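Local coordinates for CheC, inhibitor of MCP methylation / FliN fusion protein (Thermotoga maritima, PDB 4HYN), which probably dephosphorylates the phosphorylated chemotaxis regulator CheY at the flagellar motor, as a rotor protein of the CheC phosphatase family, at residues N73-D78 against E111-M116; L88-S93 against D102-S107. All blocks are in the same frame, centred on the assembly; numbering follows the deposited sequence.

Both contacts draw on helix 103-128. Interaction 1, centred about 6 Å from the centre of the chain, packs its middle on strand 71-78 in the buried interior. Interaction 2, centred about 19 Å from the chain centre, sets its first turn against the end of helix 79-89 at the surface. Strand 71-78 runs into helix 79-89, so the two contacts fasten consecutive elements to one helix. Their centres lie about 14 Å apart, and M89 bridges them, its SE lying 3.8 Å from CB of A112. S107 in the segment of interaction 2, and E111 and N114 in that of interaction 1, are spaced as in the phosphatase motif of CheC relatives, consistent with an active site here.

Interaction 1. Residues N73-D78 against E111-M116; sequences NVLVLD and EAMNQM
M113, a selenomethionine, reaches from helix 103-128 to L75 and L77 on strand 71-78, an inner strand of the antiparallel sheet in this CheC-like fold. The contact is one of helix against sheet, entirely apolar and buried. From the helix backbone the CB of M113 already heads for the strand, and CG, lying anti to the carbonyl carbon (chi1 -73°), carries the chain onward; the two carbons serve as a spacer across the gap, since L75 and M113 remain 9.5 Å apart at their CA atoms. Beyond CG the chain bends twice. The first bend, at chi2 (-56°), sets SE 3.9 Å from CD1 of L75, the two side chains crossing at a slant. The second turns the terminal methyl away from L75 toward L77, which it approaches tip to tip. One side chain thus serves two leucines through different atoms.

L75 and L77 stand two residues apart and both project to the helix side of the sheet, while V74 and V76, before and between them, pack on F151 across the other face. Strands 57-66 and 177-184 pair with strand 71-78 on its two edges, with backbone bonds from L75 to V61 and from L77 to V59. Farther along helix 103-128, M116 lies against A23 and L27 of helix 6-30; E111 and N114, on the same helix, are exposed to solvent. The reach of M113 ends at its CE, 3.8 Å from CD2 of L77.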
loop_
_atom_site.group_PDB
_atom_site.type_symbol
_atom_site.label_atom_id
_atom_site.label_comp_id
_atom_site.label_asym_id
_atom_site.label_seq_id
_atom_site.Cartn_x
_atom_site.Cartn_y
_atom_site.Cartn_z
ATOM N N ASN A 73 5.057 2.269 -6.352
ATOM C CA ASN A 73 4.410 2.097 -5.058
ATOM C C ASN A 73 3.575 0.824 -5.209
ATOM O O ASN A 73 2.641 0.768 -6.012
ATOM C CB ASN A 73 3.531 3.324 -4.764
ATOM C CG ASN A 73 2.841 3.268 -3.398
ATOM O OD1 ASN A 73 2.069 4.167 -3.056
ATOM N ND2 ASN A 73 3.110 2.227 -2.622
ATOM N N VAL A 74 3.924 -0.192 -4.427
ATOM C CA VAL A 74 3.262 -1.483 -4.497
ATOM C C VAL A 74 2.498 -1.889 -3.248
ATOM O O VAL A 74 3.000 -1.758 -2.134
ATOM C CB VAL A 74 4.300 -2.595 -4.811
ATOM C CG1 VAL A 74 3.646 -3.976 -4.795
ATOM C CG2 VAL A 74 4.953 -2.331 -6.157
ATOM N N LEU A 75 1.281 -2.389 -3.456
ATOM C CA LEU A 75 0.434 -2.881 -2.376
ATOM C C LEU A 75 0.277 -4.384 -2.572
ATOM O O LEU A 75 -0.008 -4.845 -3.681
ATOM C CB LEU A 75 -0.947 -2.224 -2.404
ATOM C CG LEU A 75 -1.100 -0.779 -1.932
ATOM C CD1 LEU A 75 -2.585 -0.456 -1.837
ATOM C CD2 LEU A 75 -0.438 -0.605 -0.571
ATOM N N VAL A 76 0.480 -5.142 -1.502
ATOM C CA VAL A 76 0.370 -6.595 -1.557
ATOM C C VAL A 76 -0.769 -7.061 -0.659
ATOM O O VAL A 76 -0.707 -6.934 0.566
ATOM C CB VAL A 76 1.702 -7.286 -1.132
ATOM C CG1 VAL A 76 1.585 -8.806 -1.263
ATOM C CG2 VAL A 76 2.849 -6.772 -1.988
ATOM N N LEU A 77 -1.806 -7.602 -1.288
ATOM C CA LEU A 77 -2.988 -8.086 -0.587
ATOM C C LEU A 77 -3.189 -9.582 -0.839
ATOM O O LEU A 77 -3.032 -10.061 -1.970
ATOM C CB LEU A 77 -4.234 -7.321 -1.063
ATOM C CG LEU A 77 -4.382 -5.813 -0.820
ATOM C CD1 LEU A 77 -3.351 -5.038 -1.604
ATOM C CD2 LEU A 77 -5.776 -5.364 -1.245
ATOM N N ASP A 78 -3.553 -10.320 0.207
ATOM C CA ASP A 78 -3.774 -11.750 0.054
ATOM C C ASP A 78 -5.178 -12.068 -0.462
ATOM O O ASP A 78 -6.117 -11.280 -0.282
ATOM C CB ASP A 78 -3.435 -12.516 1.349
ATOM C CG ASP A 78 -4.538 -12.464 2.394
ATOM O OD1 ASP A 78 -4.698 -13.468 3.116
ATOM O OD2 ASP A 78 -5.233 -11.438 2.521
ATOM N N GLU A 111 -11.506 -0.789 -8.376
ATOM C CA GLU A 111 -12.231 0.462 -8.186
ATOM C C GLU A 111 -11.977 0.952 -6.766
ATOM O O GLU A 111 -11.746 2.135 -6.543
ATOM C CB GLU A 111 -13.735 0.269 -8.424
ATOM C CG GLU A 111 -14.634 1.435 -7.966
ATOM C CD GLU A 111 -14.504 2.717 -8.803
ATOM O OE1 GLU A 111 -15.549 3.359 -9.056
ATOM O OE2 GLU A 111 -13.375 3.101 -9.186
ATOM N N ALA A 112 -12.020 0.034 -5.809
ATOM C CA ALA A 112 -11.769 0.391 -4.420
ATOM C C ALA A 112 -10.337 0.923 -4.300
ATOM O O ALA A 112 -10.104 1.941 -3.653
ATOM C CB ALA A 112 -11.980 -0.811 -3.519
HETATM N N MSE A 113 -9.397 0.262 -4.973
HETATM C CA MSE A 113 -8.001 0.680 -4.961
HETATM C C MSE A 113 -7.861 2.057 -5.598
HETATM O O MSE A 113 -7.086 2.892 -5.137
HETATM C CB MSE A 113 -7.133 -0.326 -5.719
HETATM C CG MSE A 113 -6.913 -1.630 -4.986
HETATM SE SE MSE A 113 -6.146 -1.346 -3.253
HETATM C CE MSE A 113 -7.541 -2.090 -2.160
ATOM N N ASN A 114 -8.625 2.275 -6.662
ATOM C CA ASN A 114 -8.638 3.534 -7.397
ATOM C C ASN A 114 -8.952 4.694 -6.450
ATOM O O ASN A 114 -8.211 5.675 -6.371
ATOM C CB ASN A 114 -9.719 3.469 -8.481
ATOM C CG ASN A 114 -9.229 3.945 -9.831
ATOM O OD1 ASN A 114 -9.192 3.173 -10.796
ATOM N ND2 ASN A 114 -8.868 5.225 -9.918
ATOM N N GLN A 115 -10.054 4.555 -5.722
ATOM C CA GLN A 115 -10.512 5.570 -4.784
ATOM C C GLN A 115 -9.575 5.751 -3.596
ATOM O O GLN A 115 -9.291 6.875 -3.184
ATOM C CB GLN A 115 -11.915 5.213 -4.288
ATOM C CG GLN A 115 -12.942 6.321 -4.457
ATOM C CD GLN A 115 -13.305 6.588 -5.904
ATOM O OE1 GLN A 115 -13.056 5.766 -6.786
ATOM N NE2 GLN A 115 -13.913 7.740 -6.154
HETATM N N MSE A 116 -9.077 4.636 -3.073
HETATM C CA MSE A 116 -8.183 4.644 -1.920
HETATM C C MSE A 116 -6.843 5.329 -2.122
HETATM O O MSE A 116 -6.500 6.252 -1.392
HETATM C CB MSE A 116 -7.942 3.219 -1.424
HETATM C CG MSE A 116 -9.107 2.633 -0.668
HETATM SE SE MSE A 116 -8.663 0.913 0.070
HETATM C CE MSE A 116 -9.922 -0.153 -0.914
#

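Interaction 2. Residues L88-S93 against D102-S107; sequences LMMGGS and DEIKLS
M90, just past the end of helix 79-89, lays its side chain against I104 and K105 in the first turn of helix 103-128. The apolar contacts are loose and come from its outer end. The terminal methyl CE lies 4.2 Å from CG2 of I104, while SE is 4.4 Å from CG of K105 and equally near that residue's CA. An almost extended chi2 (152°) carries the selenium out to the helix, and only the aliphatic base of the lysine is used. Neighbouring molecules of the crystal touch M90, I104 and K105, so the pose of M90 may partly reflect lattice packing.

Hydrogen bonds order each side separately. D102 is the N-cap of helix 103-128. Its OD1 accepts K105 N at 2.9 Å, approached from the anti side and 32° out of the carboxylate plane, and also takes a weak bond from I104 N at 3.0 Å. The chain of K105 runs away from the selenomethionine, and its NZ bonds the carbonyl O of E100, in the loop leading to this helix.

Backbone geometry closes the other side: G91, with a positive phi of 112°, ends helix 79-89 in a Schellman motif, and its N reaches O of L88 at 3.1 Å.

The contact therefore joins a helix end to a helix start across the loop that connects them. Being apolar, with no hydrogen bond between the segments, it probably gives little directional hold.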
loop_
_atom_site.group_PDB
_atom_site.type_symbol
_atom_site.label_atom_id
_atom_site.label_comp_id
_atom_site.label_asym_id
_atom_site.label_seq_id
_atom_site.Cartn_x
_atom_site.Cartn_y
_atom_site.Cartn_z
ATOM N N LEU A 88 -17.669 -6.898 -0.476
ATOM C CA LEU A 88 -18.164 -5.659 0.121
ATOM C C LEU A 88 -18.562 -4.656 -0.969
ATOM O O LEU A 88 -19.651 -4.084 -0.922
ATOM C CB LEU A 88 -17.094 -5.048 1.026
ATOM C CG LEU A 88 -17.261 -5.091 2.548
ATOM C CD1 LEU A 88 -18.488 -5.865 2.927
ATOM C CD2 LEU A 88 -16.020 -5.673 3.197
HETATM N N MSE A 89 -17.683 -4.460 -1.950
HETATM C CA MSE A 89 -17.948 -3.543 -3.056
HETATM C C MSE A 89 -19.177 -3.976 -3.859
HETATM O O MSE A 89 -19.886 -3.142 -4.417
HETATM C CB MSE A 89 -16.746 -3.474 -4.008
HETATM C CG MSE A 89 -15.512 -2.723 -3.485
HETATM SE SE MSE A 89 -15.782 -0.788 -3.189
HETATM C CE MSE A 89 -15.302 -0.731 -1.318
HETATM N N MSE A 90 -19.415 -5.283 -3.926
HETATM C CA MSE A 90 -20.544 -5.817 -4.676
HETATM C C MSE A 90 -21.865 -5.862 -3.915
HETATM O O MSE A 90 -22.876 -6.304 -4.458
HETATM C CB MSE A 90 -20.192 -7.186 -5.254
HETATM C CG MSE A 90 -19.286 -7.093 -6.468
HETATM SE SE MSE A 90 -18.152 -8.634 -6.717
HETATM C CE MSE A 90 -19.466 -9.863 -7.437
ATOM N N GLY A 91 -21.857 -5.381 -2.672
ATOM C CA GLY A 91 -23.070 -5.351 -1.873
ATOM C C GLY A 91 -23.136 -6.280 -0.672
ATOM O O GLY A 91 -23.934 -6.050 0.238
ATOM N N GLY A 92 -22.284 -7.302 -0.650
ATOM C CA GLY A 92 -22.278 -8.268 0.441
ATOM C C GLY A 92 -21.871 -7.793 1.829
ATOM O O GLY A 92 -21.602 -6.608 2.051
ATOM N N SER A 93 -21.834 -8.738 2.764
ATOM C CA SER A 93 -21.471 -8.466 4.153
ATOM C C SER A 93 -19.961 -8.530 4.380
ATOM O O SER A 93 -19.459 -8.068 5.410
ATOM C CB SER A 93 -22.159 -9.468 5.076
ATOM O OG SER A 93 -21.797 -10.792 4.723
ATOM N N ASP A 102 -12.177 -13.691 -9.652
ATOM C CA ASP A 102 -12.322 -13.614 -11.094
ATOM C C ASP A 102 -12.163 -12.177 -11.559
ATOM O O ASP A 102 -11.945 -11.279 -10.748
ATOM C CB ASP A 102 -13.685 -14.172 -11.523
ATOM C CG ASP A 102 -14.835 -13.633 -10.679
ATOM O OD1 ASP A 102 -15.097 -12.411 -10.717
ATOM O OD2 ASP A 102 -15.482 -14.439 -9.977
ATOM N N GLU A 103 -12.304 -11.966 -12.862
ATOM C CA GLU A 103 -12.165 -10.642 -13.453
ATOM C C GLU A 103 -13.168 -9.634 -12.886
ATOM O O GLU A 103 -12.866 -8.443 -12.783
ATOM C CB GLU A 103 -12.297 -10.734 -14.978
ATOM C CG GLU A 103 -11.332 -9.830 -15.751
ATOM C CD GLU A 103 -9.865 -10.200 -15.537
ATOM O OE1 GLU A 103 -9.067 -9.306 -15.171
ATOM O OE2 GLU A 103 -9.508 -11.381 -15.739
ATOM N N ILE A 104 -14.348 -10.114 -12.499
ATOM C CA ILE A 104 -15.386 -9.250 -11.939
ATOM C C ILE A 104 -15.037 -8.786 -10.520
ATOM O O ILE A 104 -15.229 -7.618 -10.173
ATOM C CB ILE A 104 -16.758 -9.954 -11.968
ATOM C CG1 ILE A 104 -17.154 -10.223 -13.427
ATOM C CG2 ILE A 104 -17.817 -9.102 -11.257
ATOM C CD1 ILE A 104 -18.268 -11.220 -13.600
ATOM N N LYS A 105 -14.521 -9.703 -9.710
ATOM C CA LYS A 105 -14.121 -9.383 -8.349
ATOM C C LYS A 105 -12.905 -8.470 -8.416
ATOM O O LYS A 105 -12.819 -7.475 -7.699
ATOM C CB LYS A 105 -13.751 -10.655 -7.583
ATOM C CG LYS A 105 -14.907 -11.594 -7.285
ATOM C CD LYS A 105 -14.451 -12.682 -6.327
ATOM C CE LYS A 105 -15.593 -13.581 -5.895
ATOM N NZ LYS A 105 -15.168 -14.470 -4.778
ATOM N N LEU A 106 -11.959 -8.831 -9.280
ATOM C CA LEU A 106 -10.739 -8.057 -9.468
ATOM C C LEU A 106 -11.062 -6.662 -9.977
ATOM O O LEU A 106 -10.324 -5.706 -9.719
ATOM C CB LEU A 106 -9.808 -8.769 -10.447
ATOM C CG LEU A 106 -8.647 -9.565 -9.848
ATOM C CD1 LEU A 106 -9.107 -10.420 -8.688
ATOM C CD2 LEU A 106 -8.025 -10.421 -10.940
ATOM N N SER A 107 -12.173 -6.555 -10.699
ATOM C CA SER A 107 -12.616 -5.279 -11.230
ATOM C C SER A 107 -13.170 -4.409 -10.098
ATOM O O SER A 107 -13.002 -3.185 -10.108
ATOM C CB SER A 107 -13.680 -5.490 -12.306
ATOM O OG SER A 107 -14.056 -4.257 -12.898
#